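Local coordinates for protein putative kinase (Chloroflexus aurantiacus, PDB 2RHM) that is of unknown function but, as a putative kinase with the P-loop NTPase fold, probably binds a nucleoside triphosphate and transfers its phosphate, at residues T4-I9 and G77-M82; H13-K18 and V119-S124; T69-L74 and T100-T105. All blocks are in the same frame, centred on the assembly; numbering follows the deposited sequence.

Contact 1. Residues T4-I9 and G77-M82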
loop_
_atom_site.group_PDB
_atom_site.type_symbol
_atom_site.label_atom_id
_atom_site.label_comp_id
_atom_site.label_asym_id
_atom_site.label_seq_id
_atom_site.Cartn_x
_atom_site.Cartn_y
_atom_site.Cartn_z
ATOM N N THR B 4 -7.659 0.631 19.774
ATOM C CA THR B 4 -6.754 -0.164 18.959
ATOM C C THR B 4 -7.495 -0.577 17.674
ATOM O O THR B 4 -8.629 -1.045 17.741
ATOM C CB THR B 4 -6.326 -1.421 19.721
ATOM O OG1 THR B 4 -5.746 -1.049 20.985
ATOM C CG2 THR B 4 -5.327 -2.255 18.893
ATOM N N PRO B 5 -6.872 -0.382 16.503
ATOM C CA PRO B 5 -7.527 -0.802 15.267
ATOM C C PRO B 5 -7.562 -2.298 15.082
ATOM O O PRO B 5 -6.738 -3.010 15.662
ATOM C CB PRO B 5 -6.654 -0.173 14.188
ATOM C CG PRO B 5 -5.331 -0.087 14.792
ATOM C CD PRO B 5 -5.575 0.260 16.227
ATOM N N ALA B 6 -8.511 -2.778 14.285
ATOM C CA ALA B 6 -8.588 -4.196 13.975
ATOM C C ALA B 6 -7.781 -4.507 12.738
ATOM O O ALA B 6 -7.705 -3.698 11.808
ATOM C CB ALA B 6 -10.039 -4.635 13.759
ATOM N N LEU B 7 -7.169 -5.691 12.732
ATOM C CA LEU B 7 -6.482 -6.193 11.554
ATOM C C LEU B 7 -7.189 -7.489 11.183
ATOM O O LEU B 7 -7.169 -8.441 11.958
ATOM C CB LEU B 7 -5.001 -6.444 11.831
ATOM C CG LEU B 7 -4.241 -7.181 10.717
ATOM C CD1 LEU B 7 -4.401 -6.461 9.393
ATOM C CD2 LEU B 7 -2.752 -7.341 11.038
ATOM N N ILE B 8 -7.860 -7.485 10.029
ATOM C CA ILE B 8 -8.629 -8.629 9.571
ATOM C C ILE B 8 -7.780 -9.386 8.579
ATOM O O ILE B 8 -7.462 -8.867 7.514
ATOM C CB ILE B 8 -9.978 -8.186 8.943
ATOM C CG1 ILE B 8 -10.796 -7.401 9.990
ATOM C CG2 ILE B 8 -10.740 -9.391 8.426
ATOM C CD1 ILE B 8 -11.778 -6.464 9.375
ATOM N N ILE B 9 -7.401 -10.605 8.961
ATOM C CA ILE B 9 -6.549 -11.441 8.156
ATOM C C ILE B 9 -7.404 -12.473 7.441
ATOM O O ILE B 9 -8.097 -13.262 8.076
ATOM C CB ILE B 9 -5.482 -12.159 9.021
ATOM C CG1 ILE B 9 -4.567 -11.134 9.706
ATOM C CG2 ILE B 9 -4.673 -13.173 8.195
ATOM C CD1 ILE B 9 -4.988 -10.813 11.133
ATOM N N GLY B 77 -4.732 4.567 13.159
ATOM C CA GLY B 77 -5.887 4.118 13.944
ATOM C C GLY B 77 -7.000 3.506 13.122
ATOM O O GLY B 77 -8.085 3.245 13.643
ATOM N N GLN B 78 -6.712 3.231 11.850
ATOM C CA GLN B 78 -7.692 2.699 10.925
ATOM C C GLN B 78 -7.516 1.196 10.856
ATOM O O GLN B 78 -6.389 0.679 10.854
ATOM C CB GLN B 78 -7.521 3.349 9.542
ATOM C CG GLN B 78 -8.285 2.738 8.341
ATOM C CD GLN B 78 -9.801 2.802 8.442
ATOM O OE1 GLN B 78 -10.405 2.354 9.422
ATOM N NE2 GLN B 78 -10.429 3.345 7.406
ATOM N N SER B 79 -8.649 0.502 10.815
ATOM C CA SER B 79 -8.671 -0.935 10.656
ATOM C C SER B 79 -8.477 -1.290 9.176
ATOM O O SER B 79 -8.675 -0.455 8.280
ATOM C CB SER B 79 -9.986 -1.502 11.188
ATOM O OG SER B 79 -10.176 -1.171 12.559
ATOM N N LEU B 80 -8.090 -2.528 8.908
ATOM C CA LEU B 80 -7.833 -2.931 7.534
ATOM C C LEU B 80 -7.874 -4.436 7.365
ATOM O O LEU B 80 -7.826 -5.192 8.328
ATOM C CB LEU B 80 -6.483 -2.373 7.078
ATOM C CG LEU B 80 -5.239 -3.048 7.647
ATOM C CD1 LEU B 80 -4.674 -3.942 6.629
ATOM C CD2 LEU B 80 -4.178 -2.047 8.017
ATOM N N ILE B 81 -7.988 -4.843 6.112
ATOM C CA ILE B 81 -8.034 -6.238 5.722
ATOM C C ILE B 81 -6.760 -6.554 4.935
ATOM O O ILE B 81 -6.377 -5.810 4.005
ATOM C CB ILE B 81 -9.246 -6.519 4.823
ATOM C CG1 ILE B 81 -10.562 -6.124 5.519
ATOM C CG2 ILE B 81 -9.239 -7.986 4.390
ATOM C CD1 ILE B 81 -11.683 -5.849 4.527
HETATM N N MSE B 82 -6.106 -7.643 5.307
HETATM C CA MSE B 82 -4.959 -8.162 4.573
HETATM C C MSE B 82 -5.321 -9.557 4.069
HETATM O O MSE B 82 -5.814 -10.387 4.812
HETATM C CB MSE B 82 -3.689 -8.253 5.430
HETATM C CG MSE B 82 -3.135 -6.923 5.930
HETATM SE SE MSE B 82 -1.588 -7.191 7.114
HETATM C CE MSE B 82 -0.659 -8.350 5.813
#
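I8 and I81 lie abreast on strand 6-12, the middle one of five, and its neighbour 80-83, and the pair is a worked example of parallel strand pairing in the core of a P-loop fold. Backbone hydrogen bonding comes first. I8 is gripped on both its polar atoms: its N reaches L80 O at 2.9 Å in an almost straight bond (177° at the hydrogen), and its O takes the amide of M82. One step earlier, L80 N gives a longer bond of 3.2 Å to A6 O. The CA-H group of I81 points at the carbonyl of I8 and supplements these bonds.

Just before strand 80-82 begins, a side chain stands in for the backbone. The hydroxyl of S79 accepts the amide of A6, A6 N to S79 OG being 2.9 Å; with OG anti to its own carbonyl carbon (chi1 -58°), the oxygen swings across to the other strand. Farther out, P5 CB rests on the carbonyl oxygen of Q78 at 3.5 Å, close to G77, where a Schellman motif ends the preceding helix.

Apolar contacts fall on the two faces of the sheet. On the face of L7, L80 and M82, CD1 of L7 does most of the work: it touches L80 CD1 at 3.7 Å and also the selenium of M82, a selenomethionine bent at its last torsion (chi3 52°). M95 of helix 88-101 packs over L7 and M82. On the other face I8 CB meets I81 CG1 at 4.0 Å, the two side chains slanting past each other beneath L25 of helix 18-29.

The chemistry is thus that of a buried core: I8 pairs with 80-82, while L7 and I9 pair with strand 105-112 on the other edge, one serine hydroxyl extends the pattern outward, and hydrocarbon faces both helical layers.

Contact 2. Residues H13-K18 and V119-S124. With BEZ (benzoic acid), chain G.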
loop_
_atom_site.group_PDB
_atom_site.type_symbol
_atom_site.label_atom_id
_atom_site.label_comp_id
_atom_site.label_asym_id
_atom_site.label_seq_id
_atom_site.Cartn_x
_atom_site.Cartn_y
_atom_site.Cartn_z
ATOM N N HIS B 13 -5.470 -21.348 1.023
ATOM C CA HIS B 13 -4.691 -21.731 -0.141
ATOM C C HIS B 13 -5.222 -21.019 -1.411
ATOM O O HIS B 13 -6.336 -20.517 -1.436
ATOM C CB HIS B 13 -4.711 -23.241 -0.324
ATOM C CG HIS B 13 -3.845 -23.974 0.640
ATOM N ND1 HIS B 13 -2.528 -23.634 0.860
ATOM C CD2 HIS B 13 -4.095 -25.052 1.419
ATOM C CE1 HIS B 13 -2.003 -24.479 1.731
ATOM N NE2 HIS B 13 -2.931 -25.352 2.084
ATOM N N PRO B 14 -4.397 -20.935 -2.466
ATOM C CA PRO B 14 -4.889 -20.362 -3.714
ATOM C C PRO B 14 -6.195 -21.012 -4.213
ATOM O O PRO B 14 -6.377 -22.233 -4.127
ATOM C CB PRO B 14 -3.729 -20.619 -4.672
ATOM C CG PRO B 14 -2.508 -20.546 -3.766
ATOM C CD PRO B 14 -2.970 -21.291 -2.553
ATOM N N ALA B 15 -7.112 -20.163 -4.663
ATOM C CA ALA B 15 -8.420 -20.568 -5.202
ATOM C C ALA B 15 -9.477 -20.982 -4.158
ATOM O O ALA B 15 -10.550 -21.432 -4.523
ATOM C CB ALA B 15 -8.267 -21.631 -6.307
ATOM N N THR B 16 -9.202 -20.815 -2.866
ATOM C CA THR B 16 -10.182 -21.166 -1.837
ATOM C C THR B 16 -11.328 -20.162 -1.620
ATOM O O THR B 16 -12.190 -20.397 -0.766
ATOM C CB THR B 16 -9.495 -21.369 -0.465
ATOM O OG1 THR B 16 -8.699 -20.223 -0.152
ATOM C CG2 THR B 16 -8.620 -22.629 -0.481
ATOM N N GLY B 17 -11.314 -19.049 -2.355
ATOM C CA GLY B 17 -12.344 -18.022 -2.229
ATOM C C GLY B 17 -11.911 -16.787 -1.453
ATOM O O GLY B 17 -12.686 -15.842 -1.284
ATOM N N LYS B 18 -10.679 -16.794 -0.959
ATOM C CA LYS B 18 -10.188 -15.665 -0.169
ATOM C C LYS B 18 -10.220 -14.330 -0.908
ATOM O O LYS B 18 -10.446 -13.280 -0.295
ATOM C CB LYS B 18 -8.787 -15.959 0.396
ATOM C CG LYS B 18 -7.719 -16.219 -0.640
ATOM C CD LYS B 18 -6.350 -16.464 0.048
ATOM C CE LYS B 18 -5.295 -16.901 -0.938
ATOM N NZ LYS B 18 -5.097 -15.965 -2.056
ATOM N N VAL B 119 -8.859 -27.700 -7.907
ATOM C CA VAL B 119 -8.240 -28.016 -9.199
ATOM C C VAL B 119 -9.075 -27.430 -10.346
ATOM O O VAL B 119 -8.518 -26.814 -11.253
ATOM C CB VAL B 119 -7.984 -29.521 -9.395
ATOM C CG1 VAL B 119 -7.626 -29.824 -10.860
ATOM C CG2 VAL B 119 -6.850 -30.001 -8.481
ATOM N N GLU B 120 -10.396 -27.586 -10.288
ATOM C CA GLU B 120 -11.286 -27.004 -11.304
ATOM C C GLU B 120 -11.102 -25.488 -11.439
ATOM O O GLU B 120 -11.025 -24.967 -12.557
ATOM C CB GLU B 120 -12.749 -27.309 -10.978
ATOM N N ARG B 121 -11.007 -24.788 -10.302
ATOM C CA ARG B 121 -10.878 -23.339 -10.295
ATOM C C ARG B 121 -9.554 -22.871 -10.846
ATOM O O ARG B 121 -9.497 -21.940 -11.651
ATOM C CB ARG B 121 -11.023 -22.793 -8.876
ATOM C CG ARG B 121 -12.411 -22.852 -8.357
ATOM C CD ARG B 121 -12.487 -22.425 -6.906
ATOM N NE ARG B 121 -13.852 -22.598 -6.427
ATOM C CZ ARG B 121 -14.231 -22.541 -5.160
ATOM N NH1 ARG B 121 -13.346 -22.309 -4.195
ATOM N NH2 ARG B 121 -15.509 -22.723 -4.857
ATOM N N ILE B 122 -8.478 -23.505 -10.396
ATOM C CA ILE B 122 -7.146 -23.151 -10.856
ATOM C C ILE B 122 -7.090 -23.243 -12.377
ATOM O O ILE B 122 -6.655 -22.306 -13.050
ATOM C CB ILE B 122 -6.083 -24.065 -10.208
ATOM C CG1 ILE B 122 -5.889 -23.662 -8.751
ATOM C CG2 ILE B 122 -4.749 -23.976 -10.944
ATOM C CD1 ILE B 122 -5.008 -24.591 -7.983
ATOM N N LEU B 123 -7.569 -24.359 -12.908
ATOM C CA LEU B 123 -7.551 -24.603 -14.348
ATOM C C LEU B 123 -8.393 -23.605 -15.140
ATOM O O LEU B 123 -7.906 -23.024 -16.113
ATOM C CB LEU B 123 -8.020 -26.027 -14.650
ATOM C CG LEU B 123 -7.067 -27.160 -14.260
ATOM C CD1 LEU B 123 -7.736 -28.507 -14.465
ATOM C CD2 LEU B 123 -5.768 -27.079 -15.056
ATOM N N SER B 124 -9.644 -23.409 -14.730
ATOM C CA SER B 124 -10.545 -22.490 -15.426
ATOM C C SER B 124 -10.064 -21.035 -15.361
ATOM O O SER B 124 -10.165 -20.309 -16.342
ATOM C CB SER B 124 -11.967 -22.601 -14.872
ATOM O OG SER B 124 -12.030 -22.192 -13.521
HETATM C C BEZ G . -6.067 -17.775 -7.478
HETATM O O1 BEZ G . -7.182 -17.344 -7.861
HETATM O O2 BEZ G . -5.584 -17.387 -6.381
HETATM C C1 BEZ G . -5.322 -18.751 -8.334
HETATM C C2 BEZ G . -5.878 -19.173 -9.539
HETATM C C3 BEZ G . -5.180 -20.073 -10.330
HETATM C C4 BEZ G . -3.940 -20.552 -9.914
HETATM C C5 BEZ G . -3.396 -20.130 -8.700
HETATM C C6 BEZ G . -4.083 -19.221 -7.909
#
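The loop between strand 6-12 and helix 18-29 fits the Walker A (P-loop) pattern, consistent with the P-loop NTPase fold, and here A15 and R121 join it to helix 115-127. A type II turn from H13 to T16 shapes the loop, its first carbonyl, H13 O, receiving both the amide and the hydroxyl of T16.

A15 O accepts a hydrogen bond from R121 NH1 at 2.9 Å and 163°. The oxygen lies at the edge of the guanidinium group, 9° out of its plane, and the bond also lies in the carbonyl plane. R121 gets there by an extended chain from CG to NE, while its CB sits against A15 CB at 3.9 Å. NH2 goes to T167 O, so one guanidinium spans two loops; with alanine in this place, the carbonyls of A15 and T167 lose their shared donor, and the P-loop would probably be less firmly held against helix 115-127.

I122 adds apolar packing, CG1 lying 4.0 Å from A15 CB. Its CG2 is 3.7 Å from C4 of the bound benzoic acid, and P14 CB approaches ring atom C6 from the loop side at 3.5 Å. R125 holds the ligand by a hydrogen bond.

Around this junction, V147 of helix 141-149 backs I122, L118 of helix 115-127 covers A15 and T16, and C111 of strand 105-112 lies against T16 and K18.

Contact 3. Residues T69-L74 and T100-T105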
loop_
_atom_site.group_PDB
_atom_site.type_symbol
_atom_site.label_atom_id
_atom_site.label_comp_id
_atom_site.label_asym_id
_atom_site.label_seq_id
_atom_site.Cartn_x
_atom_site.Cartn_y
_atom_site.Cartn_z
ATOM N N THR B 69 2.724 -1.164 4.175
ATOM C CA THR B 69 1.526 -0.348 3.986
ATOM C C THR B 69 0.590 -0.547 5.181
ATOM O O THR B 69 -0.025 0.406 5.691
ATOM C CB THR B 69 0.860 -0.699 2.650
ATOM O OG1 THR B 69 1.765 -0.373 1.583
ATOM C CG2 THR B 69 -0.393 0.100 2.460
ATOM N N ALA B 70 0.492 -1.771 5.652
ATOM C CA ALA B 70 -0.343 -2.055 6.841
ATOM C C ALA B 70 0.058 -1.239 8.053
ATOM O O ALA B 70 -0.789 -0.799 8.829
ATOM C CB ALA B 70 -0.296 -3.519 7.194
ATOM N N ALA B 71 1.352 -1.072 8.253
ATOM C CA ALA B 71 1.836 -0.397 9.444
ATOM C C ALA B 71 1.387 1.047 9.453
ATOM O O ALA B 71 0.965 1.571 10.483
ATOM C CB ALA B 71 3.337 -0.475 9.506
ATOM N N THR B 72 1.488 1.721 8.315
ATOM C CA THR B 72 1.118 3.135 8.325
ATOM C C THR B 72 -0.401 3.328 8.482
ATOM O O THR B 72 -0.838 4.301 9.071
ATOM C CB THR B 72 1.695 3.917 7.119
ATOM O OG1 THR B 72 1.528 5.327 7.346
ATOM C CG2 THR B 72 1.026 3.503 5.799
ATOM N N ILE B 73 -1.196 2.395 7.965
ATOM C CA ILE B 73 -2.661 2.459 8.120
ATOM C C ILE B 73 -3.043 2.207 9.575
ATOM O O ILE B 73 -3.839 2.953 10.172
ATOM C CB ILE B 73 -3.358 1.443 7.187
ATOM C CG1 ILE B 73 -3.104 1.816 5.726
ATOM C CG2 ILE B 73 -4.847 1.396 7.443
ATOM C CD1 ILE B 73 -3.598 0.827 4.757
ATOM N N LEU B 74 -2.469 1.159 10.151
ATOM C CA LEU B 74 -2.731 0.827 11.555
ATOM C C LEU B 74 -2.277 1.924 12.512
ATOM O O LEU B 74 -2.974 2.216 13.507
ATOM C CB LEU B 74 -2.081 -0.513 11.920
ATOM C CG LEU B 74 -2.711 -1.748 11.255
ATOM C CD1 LEU B 74 -1.891 -2.986 11.525
ATOM C CD2 LEU B 74 -4.139 -1.965 11.751
ATOM N N THR B 100 4.330 -4.820 17.179
ATOM C CA THR B 100 5.251 -4.000 17.953
ATOM C C THR B 100 5.270 -2.534 17.510
ATOM O O THR B 100 5.361 -1.635 18.345
ATOM C CB THR B 100 6.679 -4.592 17.855
ATOM O OG1 THR B 100 6.667 -5.898 18.432
ATOM C CG2 THR B 100 7.686 -3.745 18.573
ATOM N N ILE B 101 5.165 -2.272 16.212
ATOM C CA ILE B 101 5.187 -0.883 15.727
ATOM C C ILE B 101 3.802 -0.293 15.424
ATOM O O ILE B 101 3.644 0.923 15.299
ATOM C CB ILE B 101 6.100 -0.742 14.481
ATOM C CG1 ILE B 101 5.578 -1.548 13.286
ATOM C CG2 ILE B 101 7.535 -1.146 14.848
ATOM C CD1 ILE B 101 6.206 -1.124 11.979
ATOM N N ALA B 102 2.805 -1.160 15.331
ATOM C CA ALA B 102 1.473 -0.748 14.938
ATOM C C ALA B 102 0.473 -1.720 15.546
ATOM O O ALA B 102 0.004 -2.629 14.857
ATOM C CB ALA B 102 1.406 -0.780 13.424
ATOM N N PRO B 103 0.176 -1.555 16.850
ATOM C CA PRO B 103 -0.733 -2.449 17.554
ATOM C C PRO B 103 -2.101 -2.614 16.893
ATOM O O PRO B 103 -2.685 -1.662 16.392
ATOM C CB PRO B 103 -0.854 -1.820 18.949
ATOM C CG PRO B 103 -0.239 -0.506 18.859
ATOM C CD PRO B 103 0.738 -0.542 17.756
ATOM N N PHE B 104 -2.590 -3.846 16.903
ATOM C CA PHE B 104 -3.839 -4.202 16.272
ATOM C C PHE B 104 -4.455 -5.329 17.058
ATOM O O PHE B 104 -3.777 -6.018 17.815
ATOM C CB PHE B 104 -3.632 -4.656 14.816
ATOM C CG PHE B 104 -2.683 -5.843 14.665
ATOM C CD1 PHE B 104 -3.141 -7.135 14.841
ATOM C CD2 PHE B 104 -1.356 -5.659 14.314
ATOM C CE1 PHE B 104 -2.262 -8.218 14.748
ATOM C CE2 PHE B 104 -0.486 -6.731 14.212
ATOM C CZ PHE B 104 -0.934 -8.003 14.404
ATOM N N THR B 105 -5.748 -5.497 16.853
ATOM C CA THR B 105 -6.514 -6.606 17.377
ATOM C C THR B 105 -6.865 -7.507 16.201
ATOM O O THR B 105 -7.604 -7.082 15.307
ATOM C CB THR B 105 -7.817 -6.102 18.017
ATOM O OG1 THR B 105 -7.510 -5.225 19.105
ATOM C CG2 THR B 105 -8.612 -7.255 18.546
HETATM O O HOH W 1 -1.969 0.936 15.840
#
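L74 and A102 meet where two helices of the alpha/beta P-loop fold, 52-75 and 88-101, come together near their C-terminal ends. The tight part is mostly packing of aliphatic groups, with no direct hydrogen bond across it. L74 CB abuts A102 CB at 3.8 Å, and the small methyl of A102 also rests on A71 O at the same distance; the CA atoms of A71 and A102 are 5.5 Å apart. Beyond it the branched end of L74 reaches F104: CD1 comes within 3.9 Å of ring atom CD2, approaching the ring obliquely, and CD2 of L74 lies near F104 CB. F104 has its ring between its own backbone N and carbonyl carbon (chi1 58°), turned back toward helix 88-101, where H99 meets it edge to face and L98 packs on both F104 and L74.

The looser side is at I101, an exposed residue that contributes little more than its outermost methyl, CD1, to A71 CB. Q75 NE2 hydrogen-bonds to I101 O. Beside exposed P103, a water bridges the two segments, donating to L74 O and to P103 O, each at 2.8 Å.

In the fold
From the N terminus, 4-9 enters the sheet and runs on into the loop 13-18, so contacts 1 and 2 adjoin in sequence although their centres are 26 Å apart. Contact 1 closes when the chain returns at 77-82, bringing strands 6-12 and 80-83 together. Contact 3 begins just before that return, at 69-74, and closes at 100-105; it therefore crosses contact 1, and P5 O and L7 N meet T105 across the two. Contact 2 closes last, at 119-124, crossing contact 1 and enclosing contact 3 along the chain. Contacts 1 and 3 join sheet and helices at one end, contact 2 the P-loop and helix 115-127 beyond the chain's centre.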